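Local coordinates for SusD superfamily protein (Parabacteroides distasonis, PDB 3OTN), which probably binds carbohydrate or another nutrient at the bacterial outer membrane, at residues L46-M51 with K423-M428; Y251-S256 with W355-Y360; K289-S294 with R414-C419; M366-Q371 with Q380-I385. All coordinates share one frame; numbering follows the deposited sequence.

Along the chain the outermost pairing is contact 1, which ties the loop at 46-51 to helix 424-431 and encloses the other three. Contact 2 closes before contact 4 opens, contact 4 lies inside the loop of contact 3, and contacts 2 and 3 interleave. Contacts 1 and 3 are the closest pair, their centres about 13 Å apart, joined by the salt bridge of Asp427 to Arg414; contacts 1 and 2 lie about 17 Å apart and meet where Lys423 reaches Val357. Strand 358-359 runs straight into helix 360-375. Contacts 1 to 3 thereby gather parts distant in sequence into one body; contact 4 is a local pairing of helices 360-375 and 380-392.

Contact 1: residues L46-M51 with K423-M428; sequences LLLEYM and KMWFDM
Met51 lays its CB over one face of the Trp425 indole, 3.5 Å from the centroid of the six-membered ring and 18° off its normal, a CH-pi contact. The selenomethionine chain then bends at its next two torsions, carrying its end away from the helix. A chi1 of -177° swings the indole of Trp425 clear of its own backbone N and out toward the loop, and its CB sits 3.2 Å from Leu48 O. Leu48, the other heavily buried residue, straddles the end of the Phe426 ring: its two methyls, CD1 and CD2, each lie 3.7 Å from Phe426 CZ. One water bridges loop and helix, donating to Leu48 O at 2.6 Å and to Glu49 OE2 while accepting from Trp425 N at 2.9 Å; Glu49 OE2 also takes the amide of Asn422. Replacing Trp425 with an alanine would probably leave Met51 CB without its aromatic face and open a gap between loop and helix. The contact is thus a buried seam between the loop joining strands 42-43 and 55-56 and the start of helix 424-431, with helices 79-100 and 108-133 packed on Leu48 through Trp82 and Ile132.

Contact 2: residues Y251-S256 with W355-Y360; sequences YQVQFS and WSVYRY. With EDO (1,2-ethanediol), chain K; EDO (1,2-ethanediol), chain S.
Val253 and Trp355 meet on one face of this small antiparallel sheet, Val253 CG2 coming to the edge of the indole at CD1, 4.1 Å away. Just past the end of the strand, Phe255 runs alongside Trp355, its CE2 4.0 Å from Trp355 CB, while Val357 CB, beside Tyr251, approaches the edge of the phenol ring near CD2. Between them the backbones bond in both directions: Val253 N gives to Trp355 O at 2.7 Å, and Trp355 N returns a bond to Val253 O. In the classic beta bulge that follows, Tyr251 O takes two donors, Val357 N at 2.8 Å and tilted 20° from the carbonyl plane, and Tyr358 N at 3.0 Å in that plane on a lone pair. On the other face Gln252, extended beyond CG, donates from NE2 to Ser356 OG at 3.0 Å; its OE1 is held by Asn245 and Asn354. Gln254 N donates to O1 of a 1,2-ethanediol, probably from the crystallisation liquor, whose O2 donates to Gln254 O. An apolar and aromatic face (Tyr251, Val253, Trp355) thus backs a polar one, and Tyr251 O keeps both bulge N-H groups paired where the chain turns at Val357.

Contact 3: residues K289-S294 with R414-C419; sequences KEFVES and RYFDLC
Phe291, on the short helix 289-292, inserts its ring against the C-terminal end of helix 403-418, a helix-to-helix packing in the SusD-family part of the chain. The apolar contacts are made by the far end of that ring. Its CE2 lies 3.7 Å from Cys419 CB, while CE1 touches Tyr415 CD2 and Phe416 CD1, each at 4.3 Å. The ring gets there because CG stands anti to the backbone N (chi1 -178°), which brings the end of the phenyl close to helix 403-418.

Polar and sulfur atoms also meet the ring at its edge. Tyr415 O lies in the plane of the Phe291 ring, 3.6 Å from CZ, and Cys419 SG is likewise at the edge, 5.5 Å from the ring centroid. This is a sulfur-aromatic contact in which the sulfur sits beside the phenyl and not above it. Met424 of helix 424-431 also packs on Phe291 and on Tyr415, and the hydroxyl of Tyr415 bonds to the backbone N of Arg435.

Within 289-294, Phe291 O takes both the amide and the hydroxyl of Ser294, so the turn that ends helix 289-292 is closed twice over. The same hydroxyl faces the second helix: Ser294 OG, 2.6 Å from Phe291 O, lies in the plane of the Phe416 ring at its edge, 3.6 Å from CE1.

Contact 4: residues M366-Q371 with Q380-I385; sequences MYAEAQ and QQSIDI. With EDO (1,2-ethanediol), chain S.
Ser382 OG donates to Gln371 OE1 at 2.7 Å, in the plane of the amide carbonyl and on a lone pair. That oxygen is gripped a second time by the backbone N of Asn379, while Gln371 NE2 bonds to Thr377 O and Asp375 OD2, which together should fix the rotation of the amide. Gln371 reaches the serine because its chain bends at chi2 (-89°), folding the amide back toward the second helix. The buried hydroxyl also rests against the backbone of Ala368, with OG 3.4 Å from CA. Here the two helices come close enough for Ala368 CB and Ser382 CB to stand 3.9 Å apart, both residues small.

Beside this bond lies the ring of Tyr367. Its CE2 is met by Gln381 CG at 3.6 Å, and its CD2 by Ile385 CD1 at 3.8 Å; both side chains cross it at about a right angle, and the amide plane of Gln381 is 88° from the ring. The phenol OH bonds to Asn379. Beyond the ring Gln381 turns outward, NE2 donating to a 1,2-ethanediol oxygen, O1, at 2.9 Å. With only a methyl group at Gln381, as in an alanine, the CE2 side of Tyr367 would probably be less well covered, and the diol, itself probably from the crystallisation liquor, would lose one of its amide partners.

The axes of the short segments pass 9.0 Å apart with their directions 137° apart, a roughly antiparallel helical hairpin. Such paired helices are consistent with the TPR-like helical architecture known for the SusD family.

Contact 1: residues L46-M51 with K423-M428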
# COMPACT_ATOMS: atom_id res chain seq x y z
N LEU A 46 -3.40 -1.10 -9.05
CA LEU A 46 -3.53 -2.39 -9.70
C LEU A 46 -2.22 -3.13 -9.87
O LEU A 46 -2.24 -4.37 -9.87
CB LEU A 46 -4.25 -2.27 -11.05
CG LEU A 46 -5.66 -1.72 -11.10
CD1 LEU A 46 -6.10 -1.52 -12.52
CD2 LEU A 46 -6.69 -2.59 -10.32
N LEU A 47 -1.10 -2.40 -10.01
CA LEU A 47 0.22 -3.02 -10.19
C LEU A 47 0.54 -3.98 -9.07
O LEU A 47 1.12 -5.06 -9.30
CB LEU A 47 1.35 -1.96 -10.26
CG LEU A 47 2.79 -2.49 -10.56
CD1 LEU A 47 2.89 -3.17 -11.94
CD2 LEU A 47 3.85 -1.38 -10.46
N LEU A 48 0.18 -3.58 -7.85
CA LEU A 48 0.48 -4.33 -6.64
C LEU A 48 -0.57 -5.37 -6.29
O LEU A 48 -0.38 -6.10 -5.33
CB LEU A 48 0.70 -3.37 -5.47
CG LEU A 48 1.73 -2.24 -5.66
CD1 LEU A 48 1.76 -1.36 -4.42
CD2 LEU A 48 3.11 -2.77 -5.97
N GLU A 49 -1.66 -5.44 -7.05
CA GLU A 49 -2.66 -6.49 -6.87
C GLU A 49 -2.70 -7.52 -7.97
O GLU A 49 -3.18 -8.64 -7.76
CB GLU A 49 -4.05 -5.86 -6.72
CG GLU A 49 -4.16 -4.88 -5.50
CD GLU A 49 -3.88 -5.55 -4.16
OE1 GLU A 49 -4.20 -6.76 -3.98
OE2 GLU A 49 -3.35 -4.88 -3.26
N TYR A 50 -2.23 -7.15 -9.15
CA TYR A 50 -2.37 -8.07 -10.30
C TYR A 50 -1.47 -9.27 -10.32
O TYR A 50 -1.78 -10.22 -11.05
CB TYR A 50 -2.31 -7.31 -11.62
CG TYR A 50 -3.57 -6.59 -12.06
CD1 TYR A 50 -4.82 -6.80 -11.45
CD2 TYR A 50 -3.53 -5.75 -13.17
CE1 TYR A 50 -5.96 -6.18 -11.96
CE2 TYR A 50 -4.66 -5.13 -13.65
CZ TYR A 50 -5.87 -5.33 -13.04
OH TYR A 50 -6.97 -4.70 -13.58
N MSE A 51 -0.41 -9.31 -9.50
CA MSE A 51 0.45 -10.47 -9.50
C MSE A 51 0.26 -11.39 -8.31
O MSE A 51 0.87 -12.45 -8.28
CB MSE A 51 1.92 -10.10 -9.62
CG MSE A 51 2.30 -9.46 -10.94
SE MSE A 51 2.07 -10.65 -12.46
CE MSE A 51 2.62 -12.33 -11.87
N LYS A 423 -0.64 -4.47 0.21
CA LYS A 423 0.36 -5.02 1.17
C LYS A 423 0.83 -6.41 0.85
O LYS A 423 1.98 -6.77 1.15
CB LYS A 423 -0.24 -5.07 2.60
CG LYS A 423 -0.71 -3.75 3.15
CD LYS A 423 0.42 -2.76 3.29
CE LYS A 423 -0.12 -1.38 3.71
NZ LYS A 423 0.98 -0.61 4.26
N MSE A 424 -0.08 -7.21 0.29
CA MSE A 424 0.12 -8.63 0.06
C MSE A 424 1.30 -8.90 -0.90
O MSE A 424 2.12 -9.81 -0.66
CB MSE A 424 -1.19 -9.24 -0.46
CG MSE A 424 -1.18 -10.71 -0.67
SE MSE A 424 -2.85 -11.30 -1.50
CE MSE A 424 -4.02 -11.12 0.07
N TRP A 425 1.37 -8.15 -2.01
CA TRP A 425 2.43 -8.39 -3.00
C TRP A 425 3.81 -8.17 -2.34
O TRP A 425 4.70 -9.01 -2.45
CB TRP A 425 2.28 -7.51 -4.24
CG TRP A 425 3.33 -7.79 -5.29
CD1 TRP A 425 4.29 -6.94 -5.70
CD2 TRP A 425 3.56 -9.02 -5.97
NE1 TRP A 425 5.08 -7.54 -6.64
CE2 TRP A 425 4.66 -8.82 -6.83
CE3 TRP A 425 2.95 -10.26 -5.95
CZ2 TRP A 425 5.16 -9.82 -7.65
CZ3 TRP A 425 3.43 -11.26 -6.75
CH2 TRP A 425 4.53 -11.04 -7.60
N PHE A 426 3.95 -7.07 -1.61
CA PHE A 426 5.18 -6.79 -0.85
C PHE A 426 5.50 -7.87 0.21
O PHE A 426 6.66 -8.26 0.35
CB PHE A 426 5.11 -5.41 -0.19
CG PHE A 426 5.11 -4.24 -1.17
CD1 PHE A 426 5.88 -4.26 -2.32
CD2 PHE A 426 4.33 -3.12 -0.91
CE1 PHE A 426 5.88 -3.16 -3.20
CE2 PHE A 426 4.33 -2.03 -1.76
CZ PHE A 426 5.10 -2.05 -2.91
N ASP A 427 4.48 -8.38 0.91
CA ASP A 427 4.70 -9.55 1.81
C ASP A 427 5.27 -10.79 1.06
O ASP A 427 6.22 -11.44 1.51
CB ASP A 427 3.39 -9.98 2.48
CG ASP A 427 2.90 -9.02 3.52
OD1 ASP A 427 3.57 -8.01 3.87
OD2 ASP A 427 1.79 -9.31 4.03
N MSE A 428 4.69 -11.08 -0.09
CA MSE A 428 5.15 -12.19 -0.92
C MSE A 428 6.62 -12.02 -1.34
O MSE A 428 7.38 -12.98 -1.33
CB MSE A 428 4.23 -12.38 -2.14
CG MSE A 428 2.82 -12.83 -1.80
SE MSE A 428 1.71 -12.84 -3.40
CE MSE A 428 0.05 -13.65 -2.75
O HOH W 1 -0.63 -6.17 -2.71

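Contact 2: residues Y251-S256 with W355-Y360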
# COMPACT_ATOMS: atom_id res chain seq x y z
N TYR A 251 -1.04 7.02 8.09
CA TYR A 251 -0.74 7.84 6.91
C TYR A 251 -1.62 7.41 5.73
O TYR A 251 -1.76 6.23 5.46
CB TYR A 251 0.76 7.75 6.58
CG TYR A 251 1.18 8.88 5.70
CD1 TYR A 251 1.29 10.17 6.20
CD2 TYR A 251 1.40 8.67 4.33
CE1 TYR A 251 1.64 11.24 5.36
CE2 TYR A 251 1.75 9.73 3.48
CZ TYR A 251 1.85 11.00 3.99
OH TYR A 251 2.17 12.03 3.15
N GLN A 252 -2.20 8.37 5.02
CA GLN A 252 -3.13 8.08 3.97
C GLN A 252 -2.95 9.02 2.79
O GLN A 252 -2.51 10.15 2.94
CB GLN A 252 -4.57 8.29 4.50
CG GLN A 252 -5.00 7.39 5.66
CD GLN A 252 -6.48 7.35 5.82
OE1 GLN A 252 -7.09 8.33 6.27
NE2 GLN A 252 -7.10 6.21 5.46
N VAL A 253 -3.38 8.56 1.63
CA VAL A 253 -3.62 9.41 0.50
C VAL A 253 -4.93 10.17 0.75
O VAL A 253 -5.94 9.56 1.14
CB VAL A 253 -3.74 8.64 -0.80
CG1 VAL A 253 -3.94 9.61 -1.92
CG2 VAL A 253 -2.43 7.81 -1.07
N GLN A 254 -4.92 11.48 0.53
CA GLN A 254 -6.06 12.36 0.89
C GLN A 254 -6.98 12.57 -0.30
O GLN A 254 -6.54 13.00 -1.39
CB GLN A 254 -5.59 13.73 1.40
CG GLN A 254 -4.56 13.66 2.57
CD GLN A 254 -5.11 13.01 3.81
OE1 GLN A 254 -4.49 12.10 4.41
NE2 GLN A 254 -6.27 13.42 4.19
N PHE A 255 -8.26 12.30 -0.05
CA PHE A 255 -9.35 12.56 -0.98
C PHE A 255 -10.38 13.40 -0.25
O PHE A 255 -10.66 13.16 0.93
CB PHE A 255 -9.92 11.24 -1.50
CG PHE A 255 -8.96 10.45 -2.38
CD1 PHE A 255 -8.66 10.88 -3.67
CD2 PHE A 255 -8.37 9.29 -1.92
CE1 PHE A 255 -7.80 10.16 -4.47
CE2 PHE A 255 -7.50 8.57 -2.72
CZ PHE A 255 -7.23 8.98 -3.99
N SER A 256 -10.88 14.44 -0.90
CA SER A 256 -11.90 15.30 -0.31
C SER A 256 -12.75 15.94 -1.39
O SER A 256 -12.27 16.14 -2.53
CB SER A 256 -11.26 16.37 0.61
OG SER A 256 -10.56 17.37 -0.13
N TRP A 355 -7.40 6.77 1.03
CA TRP A 355 -6.74 5.47 0.79
C TRP A 355 -5.53 5.32 1.73
O TRP A 355 -4.64 6.16 1.74
CB TRP A 355 -6.30 5.35 -0.66
CG TRP A 355 -5.50 4.14 -1.02
CD1 TRP A 355 -4.13 4.08 -1.16
CD2 TRP A 355 -5.98 2.81 -1.27
NE1 TRP A 355 -3.75 2.82 -1.52
CE2 TRP A 355 -4.86 2.02 -1.59
CE3 TRP A 355 -7.25 2.23 -1.30
CZ2 TRP A 355 -4.96 0.67 -1.91
CZ3 TRP A 355 -7.36 0.88 -1.64
CH2 TRP A 355 -6.22 0.12 -1.93
N SER A 356 -5.52 4.26 2.52
CA SER A 356 -4.43 4.06 3.48
C SER A 356 -3.07 3.69 2.89
O SER A 356 -2.99 2.89 1.97
CB SER A 356 -4.81 2.98 4.47
OG SER A 356 -5.84 3.47 5.26
N VAL A 357 -2.02 4.30 3.43
CA VAL A 357 -0.65 3.84 3.24
C VAL A 357 -0.23 3.00 4.47
O VAL A 357 0.31 1.91 4.32
CB VAL A 357 0.33 5.04 3.01
CG1 VAL A 357 1.78 4.58 2.98
CG2 VAL A 357 -0.04 5.77 1.74
N TYR A 358 -0.46 3.51 5.68
CA TYR A 358 -0.29 2.71 6.93
C TYR A 358 -1.49 2.90 7.84
O TYR A 358 -1.92 4.03 8.07
CB TYR A 358 0.99 3.07 7.72
CG TYR A 358 2.22 2.55 7.04
CD1 TYR A 358 2.49 1.19 7.04
CD2 TYR A 358 3.07 3.39 6.35
CE1 TYR A 358 3.59 0.68 6.37
CE2 TYR A 358 4.17 2.89 5.68
CZ TYR A 358 4.42 1.53 5.71
OH TYR A 358 5.47 1.02 5.03
N ARG A 359 -2.00 1.80 8.37
CA ARG A 359 -3.00 1.82 9.43
C ARG A 359 -2.55 0.91 10.58
O ARG A 359 -1.65 0.11 10.43
CB ARG A 359 -4.38 1.44 8.91
CG ARG A 359 -4.58 -0.01 8.46
CD ARG A 359 -5.98 -0.14 7.97
NE ARG A 359 -6.36 -1.47 7.44
CZ ARG A 359 -7.14 -2.37 8.05
NH1 ARG A 359 -7.59 -2.15 9.29
NH2 ARG A 359 -7.50 -3.49 7.41
N TYR A 360 -3.13 1.11 11.74
CA TYR A 360 -2.69 0.43 12.96
C TYR A 360 -2.73 -1.08 12.89
O TYR A 360 -1.82 -1.74 13.43
CB TYR A 360 -3.56 0.93 14.11
CG TYR A 360 -3.09 0.63 15.51
CD1 TYR A 360 -1.80 0.88 15.91
CD2 TYR A 360 -4.01 0.22 16.47
CE1 TYR A 360 -1.41 0.68 17.22
CE2 TYR A 360 -3.64 0.02 17.77
CZ TYR A 360 -2.35 0.25 18.14
OH TYR A 360 -1.98 0.03 19.43
C1 EDO K . -2.29 13.25 -1.81
O1 EDO K . -2.62 12.83 -0.45
C2 EDO K . -3.48 13.93 -2.49
O2 EDO K . -4.38 12.90 -2.94
C1 EDO S . -2.33 -3.87 21.80
O1 EDO S . -2.61 -5.08 22.53
C2 EDO S . -3.47 -3.59 20.82
O2 EDO S . -3.61 -2.18 20.66

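Contact 3: residues K289-S294 with R414-C419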
# COMPACT_ATOMS: atom_id res chain seq x y z
N LYS A 289 -12.77 -16.19 -6.52
CA LYS A 289 -13.60 -17.13 -5.77
C LYS A 289 -12.74 -17.98 -4.81
O LYS A 289 -13.12 -18.18 -3.68
CB LYS A 289 -14.36 -18.02 -6.78
CG LYS A 289 -15.06 -19.28 -6.23
CD LYS A 289 -15.54 -20.18 -7.41
CE LYS A 289 -15.49 -21.68 -7.06
NZ LYS A 289 -16.53 -22.10 -6.08
N GLU A 290 -11.58 -18.43 -5.26
CA GLU A 290 -10.64 -19.27 -4.46
C GLU A 290 -10.09 -18.57 -3.21
O GLU A 290 -9.96 -19.18 -2.14
CB GLU A 290 -9.45 -19.77 -5.30
CG GLU A 290 -9.79 -20.76 -6.43
CD GLU A 290 -10.23 -20.09 -7.75
OE1 GLU A 290 -10.48 -18.84 -7.78
OE2 GLU A 290 -10.33 -20.83 -8.74
N PHE A 291 -9.77 -17.28 -3.32
CA PHE A 291 -9.36 -16.52 -2.16
C PHE A 291 -10.50 -16.30 -1.20
O PHE A 291 -10.32 -16.47 0.02
CB PHE A 291 -8.73 -15.18 -2.52
CG PHE A 291 -8.24 -14.40 -1.32
CD1 PHE A 291 -7.30 -14.95 -0.46
CD2 PHE A 291 -8.75 -13.13 -1.04
CE1 PHE A 291 -6.84 -14.23 0.65
CE2 PHE A 291 -8.31 -12.41 0.06
CZ PHE A 291 -7.34 -12.96 0.91
N VAL A 292 -11.66 -15.91 -1.71
CA VAL A 292 -12.80 -15.65 -0.84
C VAL A 292 -13.14 -16.93 -0.06
O VAL A 292 -13.37 -16.89 1.16
CB VAL A 292 -14.00 -15.12 -1.64
CG1 VAL A 292 -15.29 -15.10 -0.78
CG2 VAL A 292 -13.69 -13.71 -2.19
N GLU A 293 -13.11 -18.07 -0.75
CA GLU A 293 -13.50 -19.34 -0.13
C GLU A 293 -12.40 -19.94 0.78
O GLU A 293 -12.65 -20.94 1.41
CB GLU A 293 -14.00 -20.32 -1.20
CG GLU A 293 -15.28 -19.73 -1.84
CD GLU A 293 -15.93 -20.55 -2.92
OE1 GLU A 293 -15.34 -21.56 -3.35
OE2 GLU A 293 -17.06 -20.17 -3.31
N SER A 294 -11.22 -19.30 0.84
CA SER A 294 -10.10 -19.72 1.71
C SER A 294 -10.16 -19.23 3.16
O SER A 294 -9.40 -19.71 4.00
CB SER A 294 -8.74 -19.29 1.12
OG SER A 294 -8.47 -17.90 1.25
N ARG A 414 -2.60 -11.22 7.95
CA ARG A 414 -2.20 -10.21 7.00
C ARG A 414 -2.97 -10.39 5.68
O ARG A 414 -3.46 -9.41 5.12
CB ARG A 414 -0.69 -10.24 6.75
CG ARG A 414 0.12 -9.73 7.96
CD ARG A 414 1.61 -9.61 7.61
NE ARG A 414 1.77 -8.52 6.66
CZ ARG A 414 1.76 -7.24 6.97
NH1 ARG A 414 1.68 -6.83 8.23
NH2 ARG A 414 1.86 -6.34 6.00
N TYR A 415 -3.04 -11.63 5.18
CA TYR A 415 -3.78 -11.89 3.95
C TYR A 415 -5.27 -11.55 4.16
O TYR A 415 -5.87 -10.82 3.36
CB TYR A 415 -3.68 -13.35 3.52
CG TYR A 415 -2.44 -13.69 2.69
CD1 TYR A 415 -1.16 -13.68 3.25
CD2 TYR A 415 -2.56 -14.09 1.36
CE1 TYR A 415 -0.03 -14.05 2.51
CE2 TYR A 415 -1.45 -14.45 0.62
CZ TYR A 415 -0.20 -14.44 1.19
OH TYR A 415 0.87 -14.79 0.42
N PHE A 416 -5.84 -12.06 5.23
CA PHE A 416 -7.27 -11.96 5.44
C PHE A 416 -7.74 -10.57 5.83
O PHE A 416 -8.82 -10.15 5.36
CB PHE A 416 -7.77 -12.98 6.45
CG PHE A 416 -7.55 -14.44 6.01
CD1 PHE A 416 -7.89 -14.88 4.72
CD2 PHE A 416 -7.07 -15.36 6.91
CE1 PHE A 416 -7.70 -16.23 4.35
CE2 PHE A 416 -6.89 -16.71 6.55
CZ PHE A 416 -7.21 -17.13 5.26
N ASP A 417 -6.99 -9.88 6.68
CA ASP A 417 -7.40 -8.57 7.20
C ASP A 417 -6.97 -7.41 6.30
O ASP A 417 -7.71 -6.42 6.18
CB ASP A 417 -6.87 -8.33 8.62
CG ASP A 417 -7.91 -7.74 9.54
OD1 ASP A 417 -8.94 -8.43 9.68
OD2 ASP A 417 -7.73 -6.62 10.09
N LEU A 418 -5.79 -7.54 5.70
CA LEU A 418 -5.26 -6.48 4.84
C LEU A 418 -5.43 -6.69 3.33
O LEU A 418 -4.80 -6.00 2.52
CB LEU A 418 -3.78 -6.25 5.18
CG LEU A 418 -3.47 -6.14 6.69
CD1 LEU A 418 -1.97 -6.00 6.90
CD2 LEU A 418 -4.22 -4.94 7.27
N CYS A 419 -6.28 -7.63 2.91
CA CYS A 419 -6.41 -7.91 1.49
C CYS A 419 -6.83 -6.68 0.69
O CYS A 419 -7.68 -5.92 1.13
CB CYS A 419 -7.41 -9.03 1.23
SG CYS A 419 -9.06 -8.82 2.02

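Contact 4: residues M366-Q371 with Q380-I385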
# COMPACT_ATOMS: atom_id res chain seq x y z
N MSE A 366 2.82 -6.29 11.89
CA MSE A 366 4.28 -6.12 11.71
C MSE A 366 5.03 -6.31 13.01
O MSE A 366 6.10 -6.92 13.00
CB MSE A 366 4.63 -4.76 11.09
CG MSE A 366 4.24 -4.65 9.64
SE MSE A 366 5.13 -3.12 8.81
CE MSE A 366 4.30 -1.69 9.77
N TYR A 367 4.48 -5.84 14.14
CA TYR A 367 5.08 -6.14 15.45
C TYR A 367 5.12 -7.65 15.71
O TYR A 367 6.20 -8.17 16.05
CB TYR A 367 4.40 -5.44 16.64
CG TYR A 367 5.07 -5.86 17.97
CD1 TYR A 367 6.25 -5.27 18.40
CD2 TYR A 367 4.53 -6.88 18.74
CE1 TYR A 367 6.89 -5.71 19.58
CE2 TYR A 367 5.14 -7.30 19.92
CZ TYR A 367 6.32 -6.70 20.33
OH TYR A 367 6.92 -7.12 21.48
N ALA A 368 3.97 -8.33 15.61
CA ALA A 368 3.91 -9.80 15.83
C ALA A 368 4.91 -10.54 14.95
O ALA A 368 5.59 -11.46 15.43
CB ALA A 368 2.50 -10.36 15.59
N GLU A 369 5.00 -10.15 13.68
CA GLU A 369 5.92 -10.82 12.75
C GLU A 369 7.37 -10.61 13.11
O GLU A 369 8.13 -11.56 13.22
CB GLU A 369 5.63 -10.41 11.29
CG GLU A 369 6.54 -11.17 10.30
CD GLU A 369 6.14 -11.02 8.82
OE1 GLU A 369 5.16 -10.34 8.53
OE2 GLU A 369 6.81 -11.64 7.96
N ALA A 370 7.77 -9.36 13.31
CA ALA A 370 9.14 -9.04 13.70
C ALA A 370 9.53 -9.69 15.03
O ALA A 370 10.66 -10.21 15.18
CB ALA A 370 9.32 -7.50 13.80
N GLN A 371 8.61 -9.64 16.00
CA GLN A 371 8.87 -10.14 17.36
C GLN A 371 9.11 -11.65 17.33
O GLN A 371 10.10 -12.13 17.91
CB GLN A 371 7.71 -9.79 18.32
CG GLN A 371 7.97 -10.16 19.77
CD GLN A 371 7.52 -11.58 20.10
OE1 GLN A 371 6.40 -11.97 19.78
NE2 GLN A 371 8.38 -12.35 20.76
N GLN A 380 3.48 -12.20 24.87
CA GLN A 380 2.06 -11.97 25.14
C GLN A 380 1.44 -10.89 24.25
O GLN A 380 0.28 -11.01 23.88
CB GLN A 380 1.79 -11.65 26.62
CG GLN A 380 0.29 -11.72 27.02
CD GLN A 380 -0.29 -13.12 26.83
OE1 GLN A 380 0.32 -14.12 27.24
NE2 GLN A 380 -1.45 -13.20 26.21
N GLN A 381 2.22 -9.86 23.92
CA GLN A 381 1.75 -8.75 23.09
C GLN A 381 1.36 -9.26 21.70
O GLN A 381 0.31 -8.89 21.18
CB GLN A 381 2.82 -7.66 22.99
CG GLN A 381 2.46 -6.45 22.12
CD GLN A 381 1.23 -5.71 22.61
OE1 GLN A 381 1.38 -4.75 23.34
NE2 GLN A 381 0.01 -6.16 22.22
N SER A 382 2.17 -10.16 21.14
CA SER A 382 1.93 -10.72 19.80
C SER A 382 0.74 -11.66 19.83
O SER A 382 -0.08 -11.63 18.92
CB SER A 382 3.18 -11.44 19.28
OG SER A 382 4.26 -10.54 19.10
N ILE A 383 0.66 -12.48 20.87
CA ILE A 383 -0.47 -13.38 21.07
C ILE A 383 -1.76 -12.56 21.13
O ILE A 383 -2.73 -12.89 20.45
CB ILE A 383 -0.31 -14.25 22.34
CG1 ILE A 383 0.77 -15.32 22.10
CG2 ILE A 383 -1.65 -14.93 22.76
CD1 ILE A 383 1.19 -16.05 23.36
N ASP A 384 -1.75 -11.49 21.93
CA ASP A 384 -2.93 -10.63 22.08
C ASP A 384 -3.31 -9.96 20.74
O ASP A 384 -4.48 -9.83 20.45
CB ASP A 384 -2.72 -9.56 23.17
CG ASP A 384 -2.70 -10.13 24.58
OD1 ASP A 384 -3.13 -11.28 24.80
OD2 ASP A 384 -2.24 -9.41 25.49
N ILE A 385 -2.33 -9.55 19.94
CA ILE A 385 -2.58 -8.90 18.63
C ILE A 385 -3.33 -9.86 17.68
O ILE A 385 -4.38 -9.50 17.14
CB ILE A 385 -1.24 -8.40 18.00
CG1 ILE A 385 -0.79 -7.12 18.70
CG2 ILE A 385 -1.33 -8.22 16.45
CD1 ILE A 385 0.70 -6.79 18.50
C1 EDO S . -2.33 -3.87 21.80
O1 EDO S . -2.61 -5.08 22.53
C2 EDO S . -3.47 -3.59 20.82
O2 EDO S . -3.61 -2.18 20.66